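Local coordinates for DNA mismatch repair protein PMS1 (PDB 3H4L) that binds ATP through a GHKL-type N-terminal ATPase domain and takes part in DNA mismatch repair in yeast, at residues S37-I47 / I57-G65; S69-H78 / V92-S103. All blocks are in the same frame, centred on the assembly; numbering follows the deposited sequence.

Contact 1. Residues S37-I47 / I57-G65; sequences SIDANANQIEI and IECSDNGDG. With ANP (phosphoaminophosphonic acid-adenylate ester), chain E.
E46 and S60 form the hydrogen-bonded pair of an antiparallel ladder between two strands whose short axes come within 4.7 Å. E46 N reaches S60 O at 2.8 Å, and S60 N returns a nearly straight bond to E46 O. I47 and C59 make the next, non-hydrogen-bonded pair. Past the ladder the chains stay together mainly through the side chains of N62, N41, D64 and D61, with one firm backbone bond, D64 N to A40 O. N62 has its CG wedged between its own N and carbonyl carbon (chi1 54°), which turns the amide back over 43-44. Its OD1 takes N43 N in the carbonyl plane at 2.9 Å and Q44 N from above that plane at 3.1 Å. ND2 gives a bond to N43 OD1 at 2.6 Å, and the two amide planes stand 84° apart. Shortened to an alanine here, the side chain would no longer bridge to 43-44, and N43 N, Q44 N and N43 OD1 would probably lose these partners. N41 ND2 meets D64 OD1 from above the carboxylate plane. D61 is gripped at both oxygens. OD1 accepts from G63 N, an Asx turn, and also from T145 N; OD2 receives S37 OG at 2.7 Å on its anti lone pair and the adenine amino group, N6 of ANP, at 3.1 Å. This carboxylate recognising adenine is characteristic of the GHKL ATPase fold. The two strands form a hairpin inside the large mixed sheet: strand 189-195 flanks 44-50, strand 144-150 flanks 56-61, and helix 26-39 packs on the face carrying I47 and C59.

Contact 2. Residues S69-H78 / V92-S103; sequences SNYEFLALKH and VQTLGFRGEALS. With ANP (phosphoaminophosphonic acid-adenylate ester), chain E.
The rings of F73, F97 and H78 form an aromatic cluster between the two segments. H78 turns its edge toward the face of F97 in an offset edge-to-face pair, planes at 86° and centroids 5.8 Å apart. F73 meets F97 obliquely, its CD2 lying 3.6 Å from F97 CZ, and E72 CB rests over one face of the F73 ring. F73 O lies over a face of the F97 ring, whose edge meets K77 O; L76 CB packs obliquely on it. At the edge of the imidazole, H78 NE2 donates to Q93 OE1 at 2.7 Å, almost in the ring plane and on a lone pair of the amide oxygen, with the two flat groups nearly coplanar. H78 CG stands opposite its backbone N (chi1 -173°), carrying the ring out alongside F97 CB to Q93. The backbone joins in where F97 N bonds to F73 O at 3.0 Å. G96 fits close against F73 O, where a side chain would clash.

The guanidinium of R98 links this packing to the nucleotide. A bend at chi3 (-71°) turns NE toward the ribose, where it bonds to O3' of ANP at 2.6 Å; NH2 bonds to O2' at 2.8 Å. NH2 also donates to N70 OD1 from above the amide plane. L74 CD1 touches ribose O4', and L74 CD2 packs on L102 CD1. At the start of helix 101-107, L102 N binds phosphate oxygen O2A of ANP at 2.9 Å. N70 therefore probably helps to fix the guanidinium that bonds to both ribose hydroxyls, while the N-terminal end of the helix probably helps offset the negative charge of the alpha phosphate. Such wrapping of this region round the bound ATP analogue is consistent with the nucleotide lid of GHKL ATPases.

Overall arrangement
Contacts 1 and 2 follow one another along the chain, with centres about 19 Å apart, and ANP bridges them. Contact 1 holds the adenine end of the pocket, where the end of helix 26-39 meets the hairpin of the large sheet; contact 2 holds the ribose and the alpha phosphate, in the loop 69-78 and in 92-103, which runs into helix 101-107. Apart from this shared ligand and their adjoining sequence, the two do not touch. N36, on helix 26-39, adds a further hydrogen bond to the nucleotide. The bound magnesium ion lies about 7 Å from the side chain of L102 and about 10 Å from that of S37. All four segments belong to the histidine kinase, gyrase B and HSP90-like ATPase family region.

Contact 1. Residues S37-I47 / I57-G65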
loop_
_atom_site.group_PDB
_atom_site.type_symbol
_atom_site.label_atom_id
_atom_site.label_comp_id
_atom_site.label_asym_id
_atom_site.label_seq_id
_atom_site.Cartn_x
_atom_site.Cartn_y
_atom_site.Cartn_z
ATOM N N SER B 37 4.606 17.745 11.756
ATOM C CA SER B 37 3.149 17.790 11.695
ATOM C C SER B 37 2.585 17.680 13.105
ATOM O O SER B 37 1.762 18.492 13.511
ATOM C CB SER B 37 2.598 16.658 10.809
ATOM O OG SER B 37 2.888 16.901 9.438
ATOM N N ILE B 38 3.036 16.689 13.863
ATOM C CA ILE B 38 2.533 16.538 15.219
ATOM C C ILE B 38 2.781 17.821 16.008
ATOM O O ILE B 38 1.916 18.259 16.758
ATOM C CB ILE B 38 3.184 15.352 15.933
ATOM C CG1 ILE B 38 2.846 14.059 15.196
ATOM C CG2 ILE B 38 2.677 15.267 17.351
ATOM C CD1 ILE B 38 3.573 12.856 15.725
ATOM N N ASP B 39 3.955 18.425 15.830
ATOM C CA ASP B 39 4.289 19.675 16.521
ATOM C C ASP B 39 3.334 20.785 16.109
ATOM O O ASP B 39 3.137 21.751 16.844
ATOM C CB ASP B 39 5.713 20.155 16.190
ATOM C CG ASP B 39 6.797 19.271 16.778
ATOM O OD1 ASP B 39 6.589 18.721 17.880
ATOM O OD2 ASP B 39 7.869 19.148 16.140
ATOM N N ALA B 40 2.760 20.655 14.918
ATOM C CA ALA B 40 1.844 21.664 14.409
ATOM C C ALA B 40 0.412 21.435 14.884
ATOM O O ALA B 40 -0.527 22.067 14.397
ATOM C CB ALA B 40 1.902 21.693 12.887
ATOM N N ASN B 41 0.249 20.516 15.826
ATOM C CA ASN B 41 -1.058 20.236 16.389
ATOM C C ASN B 41 -2.035 19.739 15.346
ATOM O O ASN B 41 -3.184 20.203 15.278
ATOM C CB ASN B 41 -1.610 21.496 17.045
ATOM C CG ASN B 41 -0.634 22.112 18.011
ATOM O OD1 ASN B 41 -0.237 21.477 18.991
ATOM N ND2 ASN B 41 -0.227 23.354 17.744
ATOM N N ALA B 42 -1.573 18.807 14.519
ATOM C CA ALA B 42 -2.429 18.225 13.504
ATOM C C ALA B 42 -3.089 17.019 14.142
ATOM O O ALA B 42 -2.518 16.407 15.036
ATOM C CB ALA B 42 -1.603 17.791 12.307
ATOM N N ASN B 43 -4.304 16.695 13.712
ATOM C CA ASN B 43 -4.984 15.512 14.227
ATOM C C ASN B 43 -5.179 14.579 13.041
ATOM O O ASN B 43 -5.686 13.462 13.183
ATOM C CB ASN B 43 -6.333 15.854 14.877
ATOM C CG ASN B 43 -7.244 16.646 13.962
ATOM O OD1 ASN B 43 -7.417 16.309 12.783
ATOM N ND2 ASN B 43 -7.844 17.704 14.506
ATOM N N GLN B 44 -4.770 15.049 11.865
ATOM C CA GLN B 44 -4.862 14.236 10.668
ATOM C C GLN B 44 -3.560 14.297 9.865
ATOM O O GLN B 44 -3.107 15.369 9.452
ATOM C CB GLN B 44 -6.038 14.672 9.789
ATOM C CG GLN B 44 -6.562 13.528 8.937
ATOM C CD GLN B 44 -7.691 13.923 8.003
ATOM O OE1 GLN B 44 -8.642 14.611 8.401
ATOM N NE2 GLN B 44 -7.602 13.469 6.751
ATOM N N ILE B 45 -2.953 13.139 9.643
ATOM C CA ILE B 45 -1.707 13.094 8.897
ATOM C C ILE B 45 -1.749 12.089 7.769
ATOM O O ILE B 45 -1.986 10.902 7.973
ATOM C CB ILE B 45 -0.529 12.783 9.815
ATOM C CG1 ILE B 45 -0.392 13.906 10.846
ATOM C CG2 ILE B 45 0.745 12.658 8.992
ATOM C CD1 ILE B 45 0.649 13.661 11.893
ATOM N N GLU B 46 -1.502 12.585 6.570
ATOM C CA GLU B 46 -1.535 11.765 5.383
ATOM C C GLU B 46 -0.166 11.794 4.736
ATOM O O GLU B 46 0.429 12.860 4.577
ATOM C CB GLU B 46 -2.590 12.313 4.424
ATOM C CG GLU B 46 -2.834 11.474 3.194
ATOM C CD GLU B 46 -3.791 12.155 2.248
ATOM O OE1 GLU B 46 -4.866 12.596 2.726
ATOM O OE2 GLU B 46 -3.470 12.253 1.043
ATOM N N ILE B 47 0.316 10.610 4.364
ATOM C CA ILE B 47 1.625 10.442 3.757
ATOM C C ILE B 47 1.470 9.701 2.443
ATOM O O ILE B 47 0.926 8.598 2.397
ATOM C CB ILE B 47 2.531 9.635 4.697
ATOM C CG1 ILE B 47 2.602 10.327 6.059
ATOM C CG2 ILE B 47 3.910 9.488 4.107
ATOM C CD1 ILE B 47 3.378 9.553 7.081
ATOM N N ILE B 57 8.063 11.824 -1.426
ATOM C CA ILE B 57 7.285 11.561 -0.240
ATOM C C ILE B 57 6.573 12.837 0.089
ATOM O O ILE B 57 7.179 13.900 0.082
ATOM C CB ILE B 57 8.128 11.134 0.966
ATOM C CG1 ILE B 57 7.228 11.176 2.202
ATOM C CG2 ILE B 57 9.352 11.985 1.100
ATOM C CD1 ILE B 57 7.877 10.711 3.459
ATOM N N GLU B 58 5.289 12.731 0.398
ATOM C CA GLU B 58 4.505 13.902 0.726
ATOM C C GLU B 58 3.833 13.760 2.088
ATOM O O GLU B 58 3.223 12.741 2.400
ATOM C CB GLU B 58 3.465 14.150 -0.375
ATOM C CG GLU B 58 2.424 15.219 -0.026
ATOM C CD GLU B 58 1.406 15.474 -1.137
ATOM O OE1 GLU B 58 0.306 15.979 -0.823
ATOM O OE2 GLU B 58 1.700 15.186 -2.318
ATOM N N CYS B 59 3.947 14.792 2.908
ATOM C CA CYS B 59 3.323 14.740 4.215
ATOM C C CYS B 59 2.303 15.867 4.343
ATOM O O CYS B 59 2.656 17.051 4.236
ATOM C CB CYS B 59 4.379 14.846 5.315
ATOM S SG CYS B 59 3.715 14.572 6.950
ATOM N N SER B 60 1.039 15.486 4.550
ATOM C CA SER B 60 -0.057 16.443 4.677
ATOM C C SER B 60 -0.736 16.390 6.028
ATOM O O SER B 60 -1.117 15.316 6.500
ATOM C CB SER B 60 -1.124 16.207 3.602
ATOM O OG SER B 60 -0.811 16.890 2.409
ATOM N N ASP B 61 -0.901 17.555 6.641
ATOM C CA ASP B 61 -1.551 17.626 7.934
ATOM C C ASP B 61 -2.530 18.794 7.967
ATOM O O ASP B 61 -2.533 19.648 7.075
ATOM C CB ASP B 61 -0.508 17.801 9.036
ATOM C CG ASP B 61 0.233 19.115 8.934
ATOM O OD1 ASP B 61 -0.426 20.176 8.852
ATOM O OD2 ASP B 61 1.484 19.096 8.947
ATOM N N ASN B 62 -3.362 18.828 9.003
ATOM C CA ASN B 62 -4.322 19.905 9.166
ATOM C C ASN B 62 -3.900 20.747 10.376
ATOM O O ASN B 62 -4.732 21.281 11.110
ATOM C CB ASN B 62 -5.730 19.328 9.355
ATOM C CG ASN B 62 -5.808 18.327 10.493
ATOM O OD1 ASN B 62 -4.801 18.029 11.146
ATOM N ND2 ASN B 62 -7.010 17.797 10.737
ATOM N N GLY B 63 -2.592 20.865 10.574
ATOM C CA GLY B 63 -2.081 21.629 11.694
ATOM C C GLY B 63 -2.231 23.131 11.545
ATOM O O GLY B 63 -2.919 23.625 10.656
ATOM N N ASP B 64 -1.553 23.855 12.425
ATOM C CA ASP B 64 -1.597 25.310 12.452
ATOM C C ASP B 64 -1.018 26.003 11.230
ATOM O O ASP B 64 -1.246 27.194 11.043
ATOM C CB ASP B 64 -0.886 25.814 13.708
ATOM C CG ASP B 64 -1.502 25.262 14.979
ATOM O OD1 ASP B 64 -0.875 25.379 16.050
ATOM O OD2 ASP B 64 -2.622 24.714 14.902
ATOM N N GLY B 65 -0.277 25.278 10.395
ATOM C CA GLY B 65 0.294 25.901 9.210
ATOM C C GLY B 65 1.494 26.776 9.529
ATOM O O GLY B 65 1.844 26.947 10.690
HETATM P PG ANP E . 13.161 19.895 15.386
HETATM O O1G ANP E . 12.853 19.270 14.089
HETATM O O2G ANP E . 12.168 19.608 16.394
HETATM O O3G ANP E . 14.531 19.594 15.929
HETATM P PB ANP E . 12.099 22.257 14.168
HETATM O O1B ANP E . 12.046 23.686 14.586
HETATM O O2B ANP E . 10.822 21.582 14.022
HETATM N N3B ANP E . 13.122 21.492 15.135
HETATM P PA ANP E . 12.456 21.707 11.331
HETATM O O1A ANP E . 11.926 20.371 11.513
HETATM O O2A ANP E . 13.505 21.966 10.301
HETATM O O3A ANP E . 12.857 22.270 12.771
HETATM O "O5'" ANP E . 11.326 22.681 10.768
HETATM C "C5'" ANP E . 11.256 23.917 11.372
HETATM C "C4'" ANP E . 10.300 25.018 11.129
HETATM O "O4'" ANP E . 9.518 24.767 9.947
HETATM C "C3'" ANP E . 9.437 24.790 12.323
HETATM O "O3'" ANP E . 10.014 25.417 13.473
HETATM C "C2'" ANP E . 8.101 25.283 11.852
HETATM O "O2'" ANP E . 8.032 26.661 12.167
HETATM C "C1'" ANP E . 8.161 24.921 10.332
HETATM N N9 ANP E . 7.489 23.669 9.873
HETATM C C8 ANP E . 7.996 22.494 9.340
HETATM N N7 ANP E . 7.134 21.571 9.031
HETATM C C5 ANP E . 5.933 22.159 9.381
HETATM C C6 ANP E . 4.548 21.742 9.330
HETATM N N6 ANP E . 4.200 20.552 8.856
HETATM N N1 ANP E . 3.533 22.591 9.773
HETATM C C2 ANP E . 3.846 23.837 10.270
HETATM N N3 ANP E . 5.116 24.326 10.360
HETATM C C4 ANP E . 6.117 23.448 9.915
#

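Contact 2. Residues S69-H78 / V92-S103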
loop_
_atom_site.group_PDB
_atom_site.type_symbol
_atom_site.label_atom_id
_atom_site.label_comp_id
_atom_site.label_asym_id
_atom_site.label_seq_id
_atom_site.Cartn_x
_atom_site.Cartn_y
_atom_site.Cartn_z
ATOM N N SER B 69 5.226 35.108 7.594
ATOM C CA SER B 69 6.420 35.885 7.900
ATOM C C SER B 69 7.646 34.997 7.998
ATOM O O SER B 69 8.769 35.488 7.899
ATOM C CB SER B 69 6.244 36.654 9.209
ATOM O OG SER B 69 6.073 35.773 10.300
ATOM N N ASN B 70 7.423 33.693 8.175
ATOM C CA ASN B 70 8.512 32.729 8.298
ATOM C C ASN B 70 8.949 32.128 6.966
ATOM O O ASN B 70 10.036 31.565 6.869
ATOM C CB ASN B 70 8.123 31.600 9.269
ATOM C CG ASN B 70 8.202 32.026 10.735
ATOM O OD1 ASN B 70 7.946 31.237 11.645
ATOM N ND2 ASN B 70 8.566 33.280 10.965
ATOM N N TYR B 71 8.103 32.242 5.946
ATOM C CA TYR B 71 8.407 31.709 4.616
ATOM C C TYR B 71 9.865 31.891 4.227
ATOM O O TYR B 71 10.570 30.937 3.916
ATOM C CB TYR B 71 7.568 32.412 3.542
ATOM C CG TYR B 71 6.100 32.051 3.474
ATOM C CD1 TYR B 71 5.249 32.708 2.580
ATOM C CD2 TYR B 71 5.550 31.069 4.302
ATOM C CE1 TYR B 71 3.890 32.401 2.515
ATOM C CE2 TYR B 71 4.192 30.756 4.244
ATOM C CZ TYR B 71 3.371 31.430 3.349
ATOM O OH TYR B 71 2.023 31.158 3.301
ATOM N N GLU B 72 10.303 33.138 4.248
ATOM C CA GLU B 72 11.649 33.506 3.843
ATOM C C GLU B 72 12.802 32.938 4.651
ATOM O O GLU B 72 13.906 32.792 4.127
ATOM C CB GLU B 72 11.760 35.029 3.832
ATOM C CG GLU B 72 12.647 35.588 2.734
ATOM C CD GLU B 72 12.524 37.099 2.624
ATOM O OE1 GLU B 72 13.169 37.815 3.426
ATOM O OE2 GLU B 72 11.760 37.561 1.745
ATOM N N PHE B 73 12.558 32.624 5.920
ATOM C CA PHE B 73 13.614 32.108 6.781
ATOM C C PHE B 73 13.359 30.695 7.295
ATOM O O PHE B 73 14.050 30.216 8.188
ATOM C CB PHE B 73 13.805 33.049 7.969
ATOM C CG PHE B 73 13.790 34.496 7.592
ATOM C CD1 PHE B 73 12.583 35.184 7.472
ATOM C CD2 PHE B 73 14.975 35.170 7.321
ATOM C CE1 PHE B 73 12.559 36.532 7.081
ATOM C CE2 PHE B 73 14.965 36.514 6.931
ATOM C CZ PHE B 73 13.754 37.194 6.811
ATOM N N LEU B 74 12.379 30.020 6.718
ATOM C CA LEU B 74 12.052 28.685 7.171
ATOM C C LEU B 74 13.154 27.642 6.967
ATOM O O LEU B 74 13.470 26.895 7.886
ATOM C CB LEU B 74 10.766 28.215 6.497
ATOM C CG LEU B 74 10.093 27.058 7.231
ATOM C CD1 LEU B 74 9.744 27.520 8.631
ATOM C CD2 LEU B 74 8.843 26.610 6.486
ATOM N N ALA B 75 13.750 27.597 5.782
ATOM C CA ALA B 75 14.786 26.603 5.502
ATOM C C ALA B 75 16.229 27.107 5.364
ATOM O O ALA B 75 17.084 26.396 4.843
ATOM C CB ALA B 75 14.401 25.807 4.257
ATOM N N LEU B 76 16.509 28.317 5.824
ATOM C CA LEU B 76 17.863 28.840 5.739
ATOM C C LEU B 76 18.709 28.261 6.863
ATOM O O LEU B 76 18.189 27.946 7.939
ATOM C CB LEU B 76 17.864 30.365 5.879
ATOM C CG LEU B 76 17.219 31.226 4.787
ATOM C CD1 LEU B 76 17.244 32.679 5.222
ATOM C CD2 LEU B 76 17.959 31.055 3.472
ATOM N N LYS B 77 20.010 28.113 6.610
ATOM C CA LYS B 77 20.925 27.638 7.640
ATOM C C LYS B 77 21.376 28.851 8.450
ATOM O O LYS B 77 21.619 29.923 7.896
ATOM C CB LYS B 77 22.138 26.940 7.026
ATOM C CG LYS B 77 22.004 25.423 7.015
ATOM C CD LYS B 77 23.243 24.717 6.506
ATOM C CE LYS B 77 23.045 23.223 6.621
ATOM N NZ LYS B 77 24.052 22.462 5.860
ATOM N N HIS B 78 21.484 28.682 9.762
ATOM C CA HIS B 78 21.880 29.770 10.634
ATOM C C HIS B 78 23.389 29.992 10.647
ATOM O O HIS B 78 24.149 29.095 10.992
ATOM C CB HIS B 78 21.369 29.493 12.056
ATOM C CG HIS B 78 21.585 30.626 13.014
ATOM N ND1 HIS B 78 22.686 30.705 13.840
ATOM C CD2 HIS B 78 20.842 31.727 13.279
ATOM C CE1 HIS B 78 22.609 31.801 14.575
ATOM N NE2 HIS B 78 21.498 32.439 14.254
ATOM N N VAL B 92 14.762 38.794 13.349
ATOM C CA VAL B 92 14.963 37.731 12.363
ATOM C C VAL B 92 15.159 36.354 12.975
ATOM O O VAL B 92 14.704 35.363 12.416
ATOM C CB VAL B 92 16.173 37.992 11.422
ATOM C CG1 VAL B 92 15.820 39.048 10.409
ATOM C CG2 VAL B 92 17.397 38.406 12.222
ATOM N N GLN B 93 15.833 36.286 14.117
ATOM C CA GLN B 93 16.076 35.000 14.762
ATOM C C GLN B 93 14.849 34.385 15.437
ATOM O O GLN B 93 14.969 33.399 16.162
ATOM C CB GLN B 93 17.251 35.111 15.749
ATOM C CG GLN B 93 18.589 34.721 15.115
ATOM C CD GLN B 93 19.804 35.163 15.916
ATOM O OE1 GLN B 93 20.915 34.677 15.691
ATOM N NE2 GLN B 93 19.604 36.096 16.842
ATOM N N THR B 94 13.675 34.969 15.198
ATOM C CA THR B 94 12.422 34.441 15.742
ATOM C C THR B 94 11.534 34.166 14.550
ATOM O O THR B 94 10.385 33.749 14.702
ATOM C CB THR B 94 11.659 35.448 16.620
ATOM O OG1 THR B 94 11.297 36.585 15.828
ATOM C CG2 THR B 94 12.499 35.882 17.808
ATOM N N LEU B 95 12.068 34.416 13.358
ATOM C CA LEU B 95 11.313 34.203 12.131
ATOM C C LEU B 95 11.740 32.938 11.414
ATOM O O LEU B 95 11.291 32.675 10.298
ATOM C CB LEU B 95 11.473 35.397 11.185
ATOM C CG LEU B 95 11.023 36.752 11.740
ATOM C CD1 LEU B 95 11.108 37.818 10.655
ATOM C CD2 LEU B 95 9.600 36.635 12.258
ATOM N N GLY B 96 12.613 32.155 12.041
ATOM C CA GLY B 96 13.049 30.933 11.398
ATOM C C GLY B 96 14.337 30.345 11.917
ATOM O O GLY B 96 14.578 30.334 13.118
ATOM N N PHE B 97 15.165 29.857 10.998
ATOM C CA PHE B 97 16.443 29.235 11.342
ATOM C C PHE B 97 16.265 28.229 12.484
ATOM O O PHE B 97 17.160 28.050 13.309
ATOM C CB PHE B 97 17.471 30.282 11.771
ATOM C CG PHE B 97 17.545 31.476 10.875
ATOM C CD1 PHE B 97 16.643 32.527 11.017
ATOM C CD2 PHE B 97 18.526 31.561 9.894
ATOM C CE1 PHE B 97 16.719 33.647 10.195
ATOM C CE2 PHE B 97 18.609 32.680 9.064
ATOM C CZ PHE B 97 17.704 33.725 9.214
ATOM N N ARG B 98 15.105 27.590 12.547
ATOM C CA ARG B 98 14.860 26.617 13.595
ATOM C C ARG B 98 15.211 25.239 13.080
ATOM O O ARG B 98 15.062 24.954 11.893
ATOM C CB ARG B 98 13.392 26.630 14.032
ATOM C CG ARG B 98 12.970 27.855 14.825
ATOM C CD ARG B 98 11.510 27.755 15.287
ATOM N NE ARG B 98 10.560 27.903 14.187
ATOM C CZ ARG B 98 10.384 29.026 13.496
ATOM N NH1 ARG B 98 11.095 30.109 13.794
ATOM N NH2 ARG B 98 9.508 29.064 12.495
ATOM N N GLY B 99 15.691 24.394 13.987
ATOM C CA GLY B 99 16.034 23.033 13.633
ATOM C C GLY B 99 17.095 22.838 12.573
ATOM O O GLY B 99 17.907 23.728 12.303
ATOM N N GLU B 100 17.065 21.654 11.967
ATOM C CA GLU B 100 18.018 21.281 10.939
ATOM C C GLU B 100 17.367 20.527 9.793
ATOM O O GLU B 100 17.947 20.395 8.713
ATOM C CB GLU B 100 19.109 20.392 11.546
ATOM C CG GLU B 100 20.196 21.138 12.267
ATOM C CD GLU B 100 21.261 20.211 12.799
ATOM O OE1 GLU B 100 20.993 19.530 13.813
ATOM O OE2 GLU B 100 22.364 20.156 12.202
ATOM N N ALA B 101 16.159 20.035 10.022
ATOM C CA ALA B 101 15.482 19.244 9.008
ATOM C C ALA B 101 15.182 19.948 7.696
ATOM O O ALA B 101 15.750 19.602 6.666
ATOM C CB ALA B 101 14.209 18.639 9.582
ATOM N N LEU B 102 14.289 20.925 7.704
ATOM C CA LEU B 102 13.973 21.564 6.442
ATOM C C LEU B 102 15.222 22.131 5.794
ATOM O O LEU B 102 15.380 22.086 4.572
ATOM C CB LEU B 102 12.915 22.659 6.631
ATOM C CG LEU B 102 11.509 22.177 6.981
ATOM C CD1 LEU B 102 10.521 23.224 6.520
ATOM C CD2 LEU B 102 11.202 20.860 6.300
ATOM N N SER B 103 16.116 22.646 6.624
ATOM C CA SER B 103 17.354 23.226 6.138
ATOM C C SER B 103 18.189 22.163 5.431
ATOM O O SER B 103 18.890 22.455 4.462
ATOM C CB SER B 103 18.138 23.805 7.313
ATOM O OG SER B 103 19.005 24.816 6.857
HETATM P PG ANP E . 13.161 19.895 15.386
HETATM O O1G ANP E . 12.853 19.270 14.089
HETATM O O2G ANP E . 12.168 19.608 16.394
HETATM O O3G ANP E . 14.531 19.594 15.929
HETATM P PB ANP E . 12.099 22.257 14.168
HETATM O O1B ANP E . 12.046 23.686 14.586
HETATM O O2B ANP E . 10.822 21.582 14.022
HETATM N N3B ANP E . 13.122 21.492 15.135
HETATM P PA ANP E . 12.456 21.707 11.331
HETATM O O1A ANP E . 11.926 20.371 11.513
HETATM O O2A ANP E . 13.505 21.966 10.301
HETATM O O3A ANP E . 12.857 22.270 12.771
HETATM O "O5'" ANP E . 11.326 22.681 10.768
HETATM C "C5'" ANP E . 11.256 23.917 11.372
HETATM C "C4'" ANP E . 10.300 25.018 11.129
HETATM O "O4'" ANP E . 9.518 24.767 9.947
HETATM C "C3'" ANP E . 9.437 24.790 12.323
HETATM O "O3'" ANP E . 10.014 25.417 13.473
HETATM C "C2'" ANP E . 8.101 25.283 11.852
HETATM O "O2'" ANP E . 8.032 26.661 12.167
HETATM C "C1'" ANP E . 8.161 24.921 10.332
HETATM N N9 ANP E . 7.489 23.669 9.873
HETATM C C8 ANP E . 7.996 22.494 9.340
HETATM N N7 ANP E . 7.134 21.571 9.031
HETATM C C5 ANP E . 5.933 22.159 9.381
HETATM C C6 ANP E . 4.548 21.742 9.330
HETATM N N6 ANP E . 4.200 20.552 8.856
HETATM N N1 ANP E . 3.533 22.591 9.773
HETATM C C2 ANP E . 3.846 23.837 10.270
HETATM N N3 ANP E . 5.116 24.326 10.360
HETATM C C4 ANP E . 6.117 23.448 9.915
HETATM O O HOH W 1 13.142 26.747 10.272
HETATM O O HOH W 2 19.575 25.554 3.448
#